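Local coordinates for octopine dehydrogenase (Pecten maximus, PDB 3IQD), which catalyses the NADH-dependent reductive condensation of L-arginine with pyruvate to D-octopine, and the reverse oxidation of octopine, at residues S140-P145 with V165-L170; C249-K254 with D272-Q277. One frame throughout, in Å; residues are numbered along the deposited sequence.

Overall arrangement
From the N terminus, the chain first builds the nucleotide-binding half, whose strand 137-141 runs into the cofactor and substrate site. Interaction 1 closes the first loop: strands fill much of the 19 residues between 140-145 and 165-170, and strand 161-171 returns antiparallel beside strand 137-141. Further on, within the alpha-helical domain, interaction 2 closes a second loop of similar length, joining helix 240-263 to the start of helix 275-283. The two loops follow in series, neither nested nor crossed. The centres of the two contacts are about 18 Å apart and their nearest atoms about 9 Å, and bound agmatine lies at interaction 1, about 9 Å from the side chain of Ile275 in interaction 2.

Interaction 1: residues S140-P145 with V165-L170; sequences SFETLP and VLAASL. With AG2 (agmatine), chain C; NAI (1,4-dihydronicotinamide adenine dinucleotide), chain B.
Glu142 and Ala167 grip each other twice. The backbone N of Glu142 donates to Ala167 O over 3.2 Å, in a nearly straight bond. Ala167 N returns a bond to the Glu142 carboxylate oxygen OE2 at 2.7 Å, meeting it from above the carboxylate plane. CG of Glu142 sits between its own N and carbonyl carbon (chi1 49°), and the chain then runs extended toward the neighbouring strand and meets the N-H of Ala167 with its end. The other oxygen, OE1, lies 2.8 Å from NH2 of the agmatine guanidinium; an acid suits this place because one carboxylate can face the strand and a cationic ligand together, and the bond at OE2 probably helps to orient it.

Two further bonds join Ser140 and Ser169 as an antiparallel hydrogen-bonded pair, with Ser169 N 2.8 Å from Ser140 O. Small serines fit this face, and Ser140 OG turns to Glu122 and Ser117. On the other face Phe141 and Ala168 form the adjoining non-hydrogen-bonded pair: the methyl CB of Ala168 stands 3.4 Å from the centroid of the Phe141 ring, almost on its normal, a CH-pi contact for which alanine is small enough.

Where strand 137-141 has ended, the loop residues Thr143 and Pro145 meet Leu166 of the other strand. Leu166 CD1 meets Thr143 CG2 at 3.6 Å, the side chains crossing at about a right angle, while CD2 reaches Phe141 CD2 and Pro145 CD. Thr143, of the pyruvate site, also touches agmatine through CB, and Leu144 CB lies 3.5 Å from C6N of the nicotinamide.

Strand 193-196 continues the sheet beyond strand 161-171, bringing Phe194 edge-to-face with Phe141. Helix 200-205 covers Glu142, Ala167 and Ser169 through Met203, and helix 180-188 packs on Phe141 and Pro145.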
# COMPACT_ATOMS: atom_id res chain seq x y z
N SER A 140 -6.42 5.27 4.42
CA SER A 140 -5.65 4.41 3.53
C SER A 140 -5.08 5.17 2.34
O SER A 140 -5.83 5.66 1.50
CB SER A 140 -6.50 3.23 3.05
OG SER A 140 -6.74 2.32 4.11
N PHE A 141 -3.75 5.25 2.27
CA PHE A 141 -3.06 5.94 1.17
C PHE A 141 -2.65 4.96 0.09
O PHE A 141 -2.15 3.87 0.39
CB PHE A 141 -1.83 6.69 1.68
CG PHE A 141 -2.14 8.03 2.28
CD1 PHE A 141 -2.53 8.14 3.62
CD2 PHE A 141 -2.04 9.19 1.51
CE1 PHE A 141 -2.82 9.39 4.18
CE2 PHE A 141 -2.33 10.45 2.06
CZ PHE A 141 -2.72 10.55 3.39
N GLU A 142 -2.84 5.36 -1.17
CA GLU A 142 -2.61 4.49 -2.34
C GLU A 142 -1.20 3.89 -2.44
O GLU A 142 -1.04 2.69 -2.65
CB GLU A 142 -3.02 5.19 -3.64
CG GLU A 142 -2.46 6.62 -3.83
CD GLU A 142 -2.89 7.28 -5.14
OE1 GLU A 142 -3.46 6.59 -6.02
OE2 GLU A 142 -2.64 8.49 -5.30
N THR A 143 -0.19 4.74 -2.29
CA THR A 143 1.22 4.34 -2.34
C THR A 143 2.03 5.24 -1.41
O THR A 143 1.47 6.05 -0.68
CB THR A 143 1.77 4.36 -3.81
OG1 THR A 143 3.08 3.78 -3.85
CG2 THR A 143 1.82 5.76 -4.38
N LEU A 144 3.35 5.09 -1.41
CA LEU A 144 4.21 5.96 -0.60
C LEU A 144 4.42 7.30 -1.31
O LEU A 144 4.74 7.33 -2.50
CB LEU A 144 5.55 5.28 -0.32
CG LEU A 144 6.47 5.89 0.75
CD1 LEU A 144 5.96 5.61 2.16
CD2 LEU A 144 7.88 5.37 0.57
N PRO A 145 4.21 8.42 -0.58
CA PRO A 145 4.39 9.78 -1.11
C PRO A 145 5.70 10.01 -1.86
O PRO A 145 5.73 10.77 -2.84
CB PRO A 145 4.33 10.67 0.15
CG PRO A 145 4.20 9.74 1.33
CD PRO A 145 3.71 8.44 0.81
N VAL A 165 0.55 14.33 -6.81
CA VAL A 165 -0.74 14.12 -6.16
C VAL A 165 -0.76 12.74 -5.53
O VAL A 165 -0.05 11.84 -5.98
CB VAL A 165 -1.94 14.29 -7.14
CG1 VAL A 165 -2.10 15.75 -7.54
CG2 VAL A 165 -1.78 13.40 -8.37
N LEU A 166 -1.56 12.59 -4.48
CA LEU A 166 -1.75 11.29 -3.85
C LEU A 166 -3.13 11.21 -3.22
O LEU A 166 -3.59 12.17 -2.61
CB LEU A 166 -0.66 11.03 -2.80
CG LEU A 166 -0.29 9.56 -2.59
CD1 LEU A 166 0.42 9.03 -3.83
CD2 LEU A 166 0.58 9.38 -1.35
N ALA A 167 -3.78 10.06 -3.38
CA ALA A 167 -5.13 9.86 -2.87
C ALA A 167 -5.12 9.04 -1.59
O ALA A 167 -4.23 8.21 -1.38
CB ALA A 167 -5.99 9.19 -3.92
N ALA A 168 -6.11 9.28 -0.74
CA ALA A 168 -6.32 8.48 0.46
C ALA A 168 -7.81 8.33 0.74
O ALA A 168 -8.58 9.25 0.49
CB ALA A 168 -5.63 9.11 1.66
N SER A 169 -8.21 7.17 1.24
CA SER A 169 -9.59 6.96 1.65
C SER A 169 -9.70 7.16 3.15
O SER A 169 -8.69 7.24 3.85
CB SER A 169 -10.06 5.55 1.28
OG SER A 169 -9.55 4.59 2.19
N LEU A 170 -10.93 7.25 3.65
CA LEU A 170 -11.16 7.43 5.07
C LEU A 170 -12.44 6.75 5.53
O LEU A 170 -13.51 6.95 4.95
CB LEU A 170 -11.22 8.93 5.40
CG LEU A 170 -11.44 9.34 6.85
CD1 LEU A 170 -10.19 9.08 7.69
CD2 LEU A 170 -11.84 10.79 6.91
N AG2 C . 3.27 -0.45 -6.42
CA AG2 C . 2.53 0.75 -5.96
CB AG2 C . 2.00 1.54 -7.16
CG AG2 C . 1.05 2.68 -6.80
CD AG2 C . -0.40 2.22 -6.76
NE AG2 C . -1.30 3.21 -7.35
CZ AG2 C . -2.57 3.37 -6.99
NH1 AG2 C . -3.11 2.62 -6.04
NH2 AG2 C . -3.31 4.30 -7.59
PA NAI B . 11.38 -0.95 3.96
O1A NAI B . 11.68 -2.22 3.25
O2A NAI B . 12.49 0.02 3.90
O5B NAI B . 11.02 -1.29 5.49
C5B NAI B . 11.83 -2.13 6.27
C4B NAI B . 11.20 -2.12 7.66
O4B NAI B . 10.24 -3.15 7.77
C3B NAI B . 12.20 -2.35 8.77
O3B NAI B . 12.78 -1.14 9.17
C2B NAI B . 11.32 -2.93 9.85
O2B NAI B . 10.79 -1.91 10.66
C1B NAI B . 10.21 -3.65 9.09
N9A NAI B . 10.48 -5.10 9.10
C8A NAI B . 11.30 -5.80 8.24
N7A NAI B . 11.28 -7.11 8.59
C5A NAI B . 10.46 -7.26 9.66
C6A NAI B . 10.09 -8.37 10.41
N6A NAI B . 10.24 -9.58 9.88
N1A NAI B . 9.22 -8.21 11.48
C2A NAI B . 8.72 -6.96 11.79
N3A NAI B . 9.10 -5.85 11.04
C4A NAI B . 9.96 -6.00 9.99
O3 NAI B . 10.01 -0.31 3.40
PN NAI B . 9.92 1.19 2.83
O1N NAI B . 10.98 1.37 1.82
O2N NAI B . 9.83 2.17 3.95
O5D NAI B . 8.51 1.13 2.07
C5D NAI B . 7.31 0.99 2.81
C4D NAI B . 6.21 0.48 1.89
O4D NAI B . 5.99 1.42 0.86
C3D NAI B . 6.60 -0.84 1.24
O3D NAI B . 5.49 -1.71 1.30
C2D NAI B . 6.90 -0.50 -0.21
O2D NAI B . 6.41 -1.49 -1.07
C1D NAI B . 6.19 0.84 -0.42
N1N NAI B . 6.92 1.77 -1.31
C2N NAI B . 8.27 2.01 -1.19
C3N NAI B . 8.92 2.90 -2.06
C7N NAI B . 10.23 3.51 -1.66
O7N NAI B . 10.90 3.06 -0.50
N7N NAI B . 10.73 4.49 -2.41
C4N NAI B . 8.17 3.55 -3.05
C5N NAI B . 6.80 3.32 -3.16
C6N NAI B . 6.19 2.43 -2.28

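Interaction 2: residues C249-K254 with D272-Q277; sequences CSNECK and DKDIYQ. Unlike the reference sequence in segment 272-277: Asp272 (reference Val).
Ser250 supplies the hydrogen bonds of this contact. Its hydroxyl OG accepts the backbone N-H of Ile275, the first residue of helix 275-283, at 3.1 Å with an angle of 156°, and makes a weak bond to Asp274 OD2 at 3.5 Å. With OG anti to the backbone N (chi1 158°), the hydroxyl is swung off helix 240-263 toward the facing turn. Serine suits the place because its short side chain carries an acceptor for an N-H at the start of a helix, where such groups have no preceding turn to bond to. Were the hydroxyl lost to an alanine here, the N-H of Ile275 would probably be left without this acceptor, and the weak bond to Asp274 OD2 would go with it.

The charged pair is looser. Lys254 NZ stands 3.8 Å from Asp274 OD1, a long salt bridge in which the two side chains cross at about a right angle. Bends at chi2, chi3 and chi4 curl the lysine up, so that NZ lies beside the Lys273-Asp274 backbone. Lysine suits the place by its charge, opposite that of Asp274, and by its flexibility. On the way CD passes 3.4 Å from Asp272 O.

Apolar contact is modest. Ser250 CB rests 3.7 Å from CG2 of Ile275, a branched residue that packs also on Leu293 of helix 293-298.

Asp272, which differs from the reference sequence, directs its CB toward helix 240-263, and its side chain touches helix 200-205. Asp274 occupies the N-cap position of helix 275-283, but its side chain makes no capping bond. Overall, the side of helix 240-263 meets the loop leading into helix 275-283 and that helix's first residue, within the alpha-helical domain, with Lys273 beside Met206 of the arginine site.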
# COMPACT_ATOMS: atom_id res chain seq x y z
N CYS A 249 -8.32 -7.13 -16.41
CA CYS A 249 -8.30 -7.03 -14.96
C CYS A 249 -8.96 -5.75 -14.43
O CYS A 249 -9.71 -5.80 -13.45
CB CYS A 249 -6.86 -7.08 -14.46
SG CYS A 249 -6.06 -8.65 -14.65
N SER A 250 -8.66 -4.63 -15.08
CA SER A 250 -9.23 -3.32 -14.74
C SER A 250 -10.75 -3.31 -14.89
O SER A 250 -11.45 -2.73 -14.06
CB SER A 250 -8.60 -2.24 -15.61
OG SER A 250 -9.43 -1.09 -15.69
N ASN A 251 -11.25 -3.95 -15.95
CA ASN A 251 -12.68 -4.11 -16.17
C ASN A 251 -13.32 -4.95 -15.07
O ASN A 251 -14.40 -4.63 -14.58
CB ASN A 251 -12.96 -4.75 -17.53
CG ASN A 251 -12.61 -3.83 -18.68
OD1 ASN A 251 -12.03 -2.76 -18.48
ND2 ASN A 251 -12.94 -4.24 -19.89
N GLU A 252 -12.62 -6.01 -14.67
CA GLU A 252 -13.04 -6.85 -13.56
C GLU A 252 -13.13 -6.04 -12.26
O GLU A 252 -13.96 -6.33 -11.39
CB GLU A 252 -12.12 -8.07 -13.42
CG GLU A 252 -12.26 -9.08 -14.57
CD GLU A 252 -11.35 -10.30 -14.44
OE1 GLU A 252 -10.44 -10.32 -13.60
OE2 GLU A 252 -11.57 -11.26 -15.20
N CYS A 253 -12.29 -5.01 -12.15
CA CYS A 253 -12.34 -4.07 -11.02
C CYS A 253 -13.63 -3.26 -11.04
O CYS A 253 -14.28 -3.09 -10.01
CB CYS A 253 -11.13 -3.13 -11.04
SG CYS A 253 -9.56 -3.87 -10.58
N LYS A 254 -13.98 -2.76 -12.23
CA LYS A 254 -15.21 -2.02 -12.44
C LYS A 254 -16.42 -2.92 -12.15
O LYS A 254 -17.41 -2.47 -11.56
CB LYS A 254 -15.27 -1.48 -13.87
CG LYS A 254 -16.38 -0.46 -14.14
CD LYS A 254 -15.88 0.98 -14.00
CE LYS A 254 -15.25 1.51 -15.31
NZ LYS A 254 -13.93 0.88 -15.65
N ASP A 272 -13.95 4.38 -9.40
CA ASP A 272 -13.27 3.24 -10.01
C ASP A 272 -13.26 3.45 -11.51
O ASP A 272 -14.31 3.44 -12.16
CB ASP A 272 -13.98 1.93 -9.70
CG ASP A 272 -13.67 1.43 -8.33
OD1 ASP A 272 -14.37 1.83 -7.37
OD2 ASP A 272 -12.71 0.63 -8.22
N LYS A 273 -12.06 3.65 -12.04
CA LYS A 273 -11.89 3.99 -13.45
C LYS A 273 -10.99 2.99 -14.15
O LYS A 273 -10.36 2.15 -13.50
CB LYS A 273 -11.37 5.42 -13.60
CG LYS A 273 -10.27 5.82 -12.60
CD LYS A 273 -10.02 7.33 -12.58
CE LYS A 273 -11.16 8.09 -11.89
NZ LYS A 273 -11.15 9.54 -12.21
N ASP A 274 -10.96 3.07 -15.48
CA ASP A 274 -10.08 2.25 -16.28
C ASP A 274 -8.64 2.57 -15.93
O ASP A 274 -8.30 3.71 -15.67
CB ASP A 274 -10.31 2.52 -17.77
CG ASP A 274 -11.31 1.58 -18.39
OD1 ASP A 274 -12.36 2.06 -18.88
OD2 ASP A 274 -11.05 0.35 -18.39
N ILE A 275 -7.81 1.53 -15.93
CA ILE A 275 -6.38 1.69 -15.72
C ILE A 275 -5.78 2.67 -16.74
O ILE A 275 -4.92 3.47 -16.41
CB ILE A 275 -5.65 0.32 -15.73
CG1 ILE A 275 -4.21 0.47 -15.25
CG2 ILE A 275 -5.74 -0.37 -17.11
CD1 ILE A 275 -3.66 -0.78 -14.61
N TYR A 276 -6.28 2.60 -17.98
CA TYR A 276 -5.86 3.50 -19.05
C TYR A 276 -6.27 4.93 -18.72
O TYR A 276 -5.47 5.86 -18.87
CB TYR A 276 -6.46 3.06 -20.39
CG TYR A 276 -6.25 4.03 -21.53
CD1 TYR A 276 -4.98 4.52 -21.83
CD2 TYR A 276 -7.31 4.44 -22.32
CE1 TYR A 276 -4.77 5.40 -22.88
CE2 TYR A 276 -7.12 5.32 -23.38
CZ TYR A 276 -5.84 5.80 -23.65
OH TYR A 276 -5.64 6.68 -24.68
N GLN A 277 -7.51 5.08 -18.29
CA GLN A 277 -8.05 6.36 -17.85
C GLN A 277 -7.29 6.86 -16.62
O GLN A 277 -7.15 8.06 -16.41
CB GLN A 277 -9.54 6.20 -17.54
CG GLN A 277 -10.32 7.49 -17.38
CD GLN A 277 -11.82 7.25 -17.28
OE1 GLN A 277 -12.27 6.21 -16.79
NE2 GLN A 277 -12.60 8.23 -17.74